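Local coordinates for cytochrome c552 (Thermochromatium tepidum, PDB 5ZE8), which probably carries electrons at low potential through its five bound c-type hemes in a thermophilic purple sulfur photosynthetic bacterium, at residues 139-142 / 143-147; 215-218 / 219-223; 327-330 / 331-335. All blocks are in the same frame, centred on the assembly; numbering follows the deposited sequence.

Contact 1 (139-142 / 143-147); sequences IQDA and EGKLR
A type I beta turn from Asp141 to Gly144 closes a short hairpin-like excursion of the loop between strands 133-136 and 153-155, with the single bridge Gln140-Leu146 behind it. Gly144 N donates to Asp141 O at 2.9 Å, and Asp141 N returns a nearly straight bond to Lys145 O (3.0 Å). Further back, Arg147 N meets Ile139 O at 2.6 Å. The Asp141 carboxylate folds inward because CG sits between the backbone N and the carbonyl carbon (chi1 79°). Its OD1 takes Lys145 N from above the carboxylate plane at 3.0 Å and Glu143 N more weakly at 2.9 Å. OD2 lies beside Lys145 CB, the two side chains running the same way. Arg147 turns back along the hairpin through a bend at chi3 (-78°) and lays one guanidinium face over Asp141 CB, which is 3.5 Å from NH1. NE donates to Gly138 O, which helps hold the guanidinium there. With an alanine here, Asp141 CB would probably lose its guanidinium cover and Gly138 O its side-chain donor. Leu146 CD2 rests against Gln140 CB at 4.0 Å, close to Ile139 O. Gly144, with phi 90°, takes the glycine position of a G1 beta bulge, as in the type I turn plus G1 bulge of 3:5 hairpins.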
# COMPACT_ATOMS: atom_id res chain seq x y z
N ILE A 139 12.35 -11.95 4.77
CA ILE A 139 12.95 -10.74 5.24
C ILE A 139 13.95 -10.88 6.38
O ILE A 139 14.70 -9.94 6.64
CB ILE A 139 11.89 -9.63 5.51
CG1 ILE A 139 10.91 -10.05 6.54
CG2 ILE A 139 11.18 -9.24 4.17
CD1 ILE A 139 10.11 -8.92 7.14
N GLN A 140 13.92 -11.98 7.13
CA GLN A 140 14.83 -12.10 8.27
C GLN A 140 15.80 -13.19 7.88
O GLN A 140 15.34 -14.34 7.60
CB GLN A 140 14.07 -12.59 9.49
CG GLN A 140 14.96 -12.82 10.71
CD GLN A 140 14.44 -13.93 11.69
OE1 GLN A 140 14.69 -15.17 11.58
NE2 GLN A 140 13.78 -13.47 12.65
N ASP A 141 17.05 -12.89 7.88
CA ASP A 141 18.04 -13.91 7.64
C ASP A 141 18.28 -14.79 8.89
O ASP A 141 17.75 -14.47 9.98
CB ASP A 141 19.28 -13.35 6.98
CG ASP A 141 20.24 -12.66 7.94
OD1 ASP A 141 20.16 -12.77 9.21
OD2 ASP A 141 21.15 -12.03 7.39
N ALA A 142 19.05 -15.86 8.71
CA ALA A 142 19.35 -16.82 9.84
C ALA A 142 20.00 -16.14 11.08
O ALA A 142 19.84 -16.66 12.17
CB ALA A 142 20.27 -17.94 9.36
N GLU A 143 20.67 -15.00 10.93
CA GLU A 143 21.22 -14.30 12.05
C GLU A 143 20.37 -13.18 12.59
O GLU A 143 20.81 -12.46 13.49
CB GLU A 143 22.56 -13.72 11.67
CG GLU A 143 23.48 -14.66 10.92
CD GLU A 143 23.60 -16.03 11.56
OE1 GLU A 143 23.99 -16.06 12.76
OE2 GLU A 143 23.31 -17.05 10.85
N GLY A 144 19.14 -13.04 12.06
CA GLY A 144 18.18 -12.11 12.54
C GLY A 144 18.21 -10.74 11.89
O GLY A 144 17.43 -9.91 12.33
N LYS A 145 19.09 -10.58 10.88
CA LYS A 145 19.24 -9.27 10.17
C LYS A 145 18.04 -9.12 9.24
O LYS A 145 17.70 -10.05 8.58
CB LYS A 145 20.57 -9.15 9.44
CG LYS A 145 21.80 -9.14 10.39
CD LYS A 145 21.59 -8.43 11.72
CE LYS A 145 22.90 -8.25 12.47
NZ LYS A 145 23.60 -9.54 12.71
N LEU A 146 17.40 -8.00 9.27
CA LEU A 146 16.23 -7.75 8.34
C LEU A 146 16.76 -7.31 6.99
O LEU A 146 17.62 -6.49 6.93
CB LEU A 146 15.24 -6.73 8.92
CG LEU A 146 14.43 -7.18 10.16
CD1 LEU A 146 13.08 -6.53 10.28
CD2 LEU A 146 14.18 -8.65 10.12
N ARG A 147 16.26 -7.92 5.95
CA ARG A 147 16.68 -7.74 4.58
C ARG A 147 15.39 -7.23 3.90
O ARG A 147 14.46 -7.99 3.71
CB ARG A 147 17.03 -9.07 3.93
CG ARG A 147 18.09 -9.92 4.58
CD ARG A 147 18.24 -11.18 3.75
NE ARG A 147 17.19 -12.21 3.94
CZ ARG A 147 17.44 -13.53 3.86
NH1 ARG A 147 18.68 -13.97 3.59
NH2 ARG A 147 16.52 -14.44 4.12

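Contact 2 (215-218 / 219-223); sequences NPRQ and LRTSD. With HEC (heme c), chain D.
Leu219 N donates to Asn215 O at 3.0 Å, and Arg220 N to Pro216 O, the i to i+4 backbone bonds of the short helix 216-220. Asn215 is its N-cap: OD1 accepts a weak bond from Gln218 N, while ND2 is held by Gln160 OE1 and Lys134 O. Side-chain hydrogen bonds finish the other end. Thr221 OG1, placed between its own N and carbonyl carbon (chi1 75°), donates to Arg217 O at 2.7 Å, almost in line with that carbonyl, and accepts from Asp223 N at 3.2 Å. This second bond makes an ST turn, so one hydroxyl ties the last helical turn to the chain leaving it. Gln257 NE2 grips the carbonyls of Leu219 and Thr221. The Gln218 amide bends at chi2 (60°) to cross the Asp223 side chain; NE2 gives a weak 3.2 Å bond to Asp223 O, which Tyr153 OH also holds. A water bridges the pair, 2.6 Å from Gln218 OE1 and 2.9 Å from Asp223 OD2. Among the nonpolar contacts, Thr221 CG2 lies over one face of the Arg217 guanidinium, toward its rim. Leu219, buried, packs CD1 on heme c, 3.7 Å from C2D of pyrrole ring D. Charge enters through Arg220, an extended chain whose NH1 stands 3.4 Å from the heme propionate oxygen O2D, a distance at which the arginine's charge would probably help stabilise a negative propionate.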
# COMPACT_ATOMS: atom_id res chain seq x y z
N ASN A 215 8.40 -19.19 -13.75
CA ASN A 215 8.59 -19.13 -12.31
C ASN A 215 7.21 -18.96 -11.61
O ASN A 215 6.93 -17.93 -11.00
CB ASN A 215 9.63 -18.11 -11.96
CG ASN A 215 10.12 -18.15 -10.54
OD1 ASN A 215 9.60 -18.88 -9.71
ND2 ASN A 215 11.13 -17.32 -10.24
N PRO A 216 6.37 -19.97 -11.68
CA PRO A 216 5.02 -19.86 -11.13
C PRO A 216 5.00 -19.58 -9.65
O PRO A 216 4.09 -18.87 -9.23
CB PRO A 216 4.34 -21.21 -11.48
CG PRO A 216 5.42 -22.11 -11.85
CD PRO A 216 6.55 -21.27 -12.38
N ARG A 217 5.90 -20.18 -8.88
CA ARG A 217 5.85 -19.98 -7.42
C ARG A 217 6.18 -18.58 -7.01
O ARG A 217 5.47 -17.98 -6.19
CB ARG A 217 6.60 -21.09 -6.70
CG ARG A 217 5.87 -22.44 -7.02
CD ARG A 217 5.61 -23.35 -5.81
NE ARG A 217 5.49 -22.60 -4.56
CZ ARG A 217 4.40 -22.43 -3.81
NH1 ARG A 217 4.52 -21.68 -2.70
NH2 ARG A 217 3.21 -22.98 -4.13
N GLN A 218 7.10 -17.94 -7.71
CA GLN A 218 7.35 -16.53 -7.44
C GLN A 218 6.24 -15.61 -7.92
O GLN A 218 5.80 -14.72 -7.17
CB GLN A 218 8.66 -16.09 -8.13
CG GLN A 218 9.02 -14.61 -8.03
CD GLN A 218 9.21 -14.04 -6.64
OE1 GLN A 218 9.64 -14.75 -5.69
NE2 GLN A 218 8.94 -12.73 -6.50
N LEU A 219 5.82 -15.80 -9.13
CA LEU A 219 4.89 -14.86 -9.75
C LEU A 219 3.43 -14.99 -9.28
O LEU A 219 2.64 -14.05 -9.33
CB LEU A 219 4.91 -14.98 -11.28
CG LEU A 219 5.98 -14.17 -12.02
CD1 LEU A 219 5.74 -12.67 -11.93
CD2 LEU A 219 7.38 -14.53 -11.60
N ARG A 220 3.01 -16.22 -8.90
CA ARG A 220 1.62 -16.45 -8.59
C ARG A 220 1.27 -16.43 -7.13
O ARG A 220 0.05 -16.48 -6.79
CB ARG A 220 1.11 -17.76 -9.19
CG ARG A 220 1.20 -17.91 -10.68
CD ARG A 220 0.08 -18.88 -11.05
NE ARG A 220 0.12 -19.23 -12.47
CZ ARG A 220 -0.52 -18.61 -13.42
NH1 ARG A 220 -1.25 -17.53 -13.21
NH2 ARG A 220 -0.34 -19.01 -14.65
N THR A 221 2.27 -16.39 -6.24
CA THR A 221 2.02 -16.37 -4.80
C THR A 221 2.50 -15.05 -4.17
O THR A 221 3.07 -14.19 -4.85
CB THR A 221 2.77 -17.52 -4.09
OG1 THR A 221 4.17 -17.24 -3.98
CG2 THR A 221 2.54 -18.82 -4.84
N SER A 222 2.28 -14.90 -2.87
CA SER A 222 2.67 -13.75 -2.18
C SER A 222 4.15 -13.53 -2.18
O SER A 222 4.59 -12.40 -1.81
CB SER A 222 2.15 -13.72 -0.74
OG SER A 222 2.79 -14.72 0.09
N ASP A 223 4.97 -14.50 -2.60
CA ASP A 223 6.39 -14.22 -2.82
C ASP A 223 6.63 -13.01 -3.70
O ASP A 223 7.70 -12.40 -3.58
CB ASP A 223 7.09 -15.45 -3.46
CG ASP A 223 7.25 -16.62 -2.46
OD1 ASP A 223 6.79 -16.58 -1.30
OD2 ASP A 223 7.84 -17.63 -2.89
FE HEC D . 3.87 -7.73 -14.42
CHA HEC D . 2.13 -10.73 -14.74
CHB HEC D . 4.15 -7.52 -17.77
CHC HEC D . 5.02 -4.44 -14.11
CHD HEC D . 4.18 -8.22 -11.09
NA HEC D . 3.26 -8.86 -15.93
C1A HEC D . 2.55 -10.03 -15.88
C2A HEC D . 2.20 -10.44 -17.21
C3A HEC D . 2.80 -9.54 -18.08
C4A HEC D . 3.43 -8.58 -17.27
CMA HEC D . 2.77 -9.49 -19.61
CAA HEC D . 1.28 -11.64 -17.53
CBA HEC D . -0.14 -11.06 -17.55
CGA HEC D . -1.16 -12.13 -17.88
O1A HEC D . -0.93 -12.96 -18.80
O2A HEC D . -2.29 -12.07 -17.37
NB HEC D . 4.49 -6.25 -15.69
C1B HEC D . 4.55 -6.43 -17.00
C2B HEC D . 5.03 -5.19 -17.58
C3B HEC D . 5.23 -4.30 -16.59
C4B HEC D . 4.92 -5.00 -15.37
CMB HEC D . 5.15 -4.94 -19.07
CAB HEC D . 5.54 -2.87 -16.59
CBB HEC D . 4.72 -2.02 -17.36
NC HEC D . 4.47 -6.57 -12.91
C1C HEC D . 4.87 -5.24 -12.93
C2C HEC D . 5.16 -4.78 -11.63
C3C HEC D . 5.02 -5.85 -10.75
C4C HEC D . 4.55 -6.96 -11.57
CMC HEC D . 5.71 -3.40 -11.34
CAC HEC D . 5.24 -5.86 -9.27
CBC HEC D . 4.61 -4.86 -8.44
ND HEC D . 3.29 -9.14 -13.20
C1D HEC D . 3.53 -9.18 -11.84
C2D HEC D . 2.95 -10.40 -11.21
C3D HEC D . 2.39 -11.08 -12.24
C4D HEC D . 2.58 -10.30 -13.49
CMD HEC D . 3.12 -10.85 -9.80
CAD HEC D . 1.68 -12.40 -12.12
CBD HEC D . 0.22 -12.22 -11.70
CGD HEC D . -0.35 -13.53 -11.19
O1D HEC D . -0.76 -13.66 -10.03
O2D HEC D . -0.50 -14.44 -11.99
O HOH W 1 10.00 -17.22 -4.83

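Contact 3 (327-330 / 331-335); sequences AYDA and SGEVL
Tyr328 and Val334 cross obliquely on the same face of an antiparallel beta hairpin, strands 320-328 and 334-337, joined by a type I turn from Asp329 to Gly332 with a G1 bulge at Gly332. The two form a non-hydrogen-bonded pair, and Val334 CG2 comes to 3.5 Å from Tyr328 CE2; the ring's CD2 also lies near Gly332 O. Backbone bonds flank this pair: Leu335 N to Ala327 O, and Asp329 N to Glu333 O at 2.9 Å. Beyond it, Leu335 packs CD1 against Asp329 CB (3.9 Å). Asp329 and Glu333 run side by side in one direction, their carboxylate planes turned 60° apart, with Glu333 CB beside Asp329 OD2. Because Asp329 CG is tucked between its own N and carbonyl carbon (chi1 75°), OD1 reaches over the turn. Three donors grip it, which fixes the carboxylate's rotation. Ser331 N, at 2.8 Å, closes an Asx turn from above one side of the carboxylate plane, and Glu333 N comes in over the opposite side at 3.1 Å. The third donor, Ser331 OG, reaches OD1 on the syn side, 2.6 Å away and 21° out of plane.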
# COMPACT_ATOMS: atom_id res chain seq x y z
N ALA A 327 -26.65 13.26 14.14
CA ALA A 327 -28.11 13.26 14.13
C ALA A 327 -28.58 14.67 13.83
O ALA A 327 -28.01 15.65 14.33
CB ALA A 327 -28.69 12.82 15.43
N TYR A 328 -29.55 14.77 12.94
CA TYR A 328 -30.02 16.09 12.43
C TYR A 328 -31.54 16.24 12.69
O TYR A 328 -32.25 15.23 12.64
CB TYR A 328 -29.84 16.21 10.92
CG TYR A 328 -28.39 16.08 10.48
CD1 TYR A 328 -27.85 14.82 10.21
CD2 TYR A 328 -27.57 17.20 10.33
CE1 TYR A 328 -26.51 14.72 9.81
CE2 TYR A 328 -26.25 17.09 9.90
CZ TYR A 328 -25.75 15.84 9.65
OH TYR A 328 -24.43 15.78 9.21
N ASP A 329 -31.99 17.52 12.87
CA ASP A 329 -33.36 17.80 12.84
C ASP A 329 -33.85 17.86 11.38
O ASP A 329 -33.07 17.79 10.39
CB ASP A 329 -33.73 19.07 13.70
CG ASP A 329 -33.35 20.37 13.08
OD1 ASP A 329 -33.11 20.50 11.87
OD2 ASP A 329 -33.34 21.37 13.90
N ALA A 330 -35.18 18.08 11.21
CA ALA A 330 -35.77 18.11 9.87
C ALA A 330 -35.43 19.34 9.05
O ALA A 330 -35.82 19.42 7.86
CB ALA A 330 -37.29 17.91 10.00
N SER A 331 -34.71 20.33 9.62
CA SER A 331 -34.19 21.46 8.87
C SER A 331 -32.73 21.27 8.51
O SER A 331 -32.13 22.13 7.86
CB SER A 331 -34.37 22.75 9.64
OG SER A 331 -33.49 22.83 10.77
N GLY A 332 -32.22 20.10 8.89
CA GLY A 332 -30.81 19.74 8.65
C GLY A 332 -29.80 20.30 9.61
O GLY A 332 -28.59 20.36 9.27
N GLU A 333 -30.24 20.74 10.77
CA GLU A 333 -29.36 21.32 11.81
C GLU A 333 -28.87 20.18 12.65
O GLU A 333 -29.62 19.23 12.94
CB GLU A 333 -30.11 22.35 12.68
CG GLU A 333 -30.25 23.68 12.00
CD GLU A 333 -28.90 24.37 11.68
OE1 GLU A 333 -28.02 24.52 12.57
OE2 GLU A 333 -28.72 24.79 10.50
N VAL A 334 -27.59 20.21 13.04
CA VAL A 334 -27.07 19.17 13.91
C VAL A 334 -27.60 19.20 15.33
O VAL A 334 -27.46 20.20 16.00
CB VAL A 334 -25.54 19.25 13.96
CG1 VAL A 334 -24.94 18.31 14.93
CG2 VAL A 334 -25.05 19.03 12.56
N LEU A 335 -28.13 18.08 15.78
CA LEU A 335 -28.52 17.91 17.15
C LEU A 335 -27.52 17.18 18.04
O LEU A 335 -27.48 17.33 19.28
CB LEU A 335 -29.87 17.23 17.19
CG LEU A 335 -31.02 17.93 16.46
CD1 LEU A 335 -32.20 17.04 16.60
CD2 LEU A 335 -31.30 19.30 17.02

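Contacts 1 and 3 are surface turns of one design: a type I turn with a G1 bulge, in which an aspartate oxygen gathers backbone N-H groups. Contact 3 adds a serine hydroxyl and caps a true hairpin of the six-stranded antiparallel sheet; contact 1 closes a loop with a single bridge and enlists an arginine instead. Contact 2 differs, being a partly buried helix with a capped start, a water bridge and a heme at its side. It touches both strands bordering contact 1's loop but nothing of contact 3. The centres of contacts 1 and 2, both near hemes, are about 21 Å apart; that of contact 3 lies about 54 Å from contact 2's, across the chain's centre.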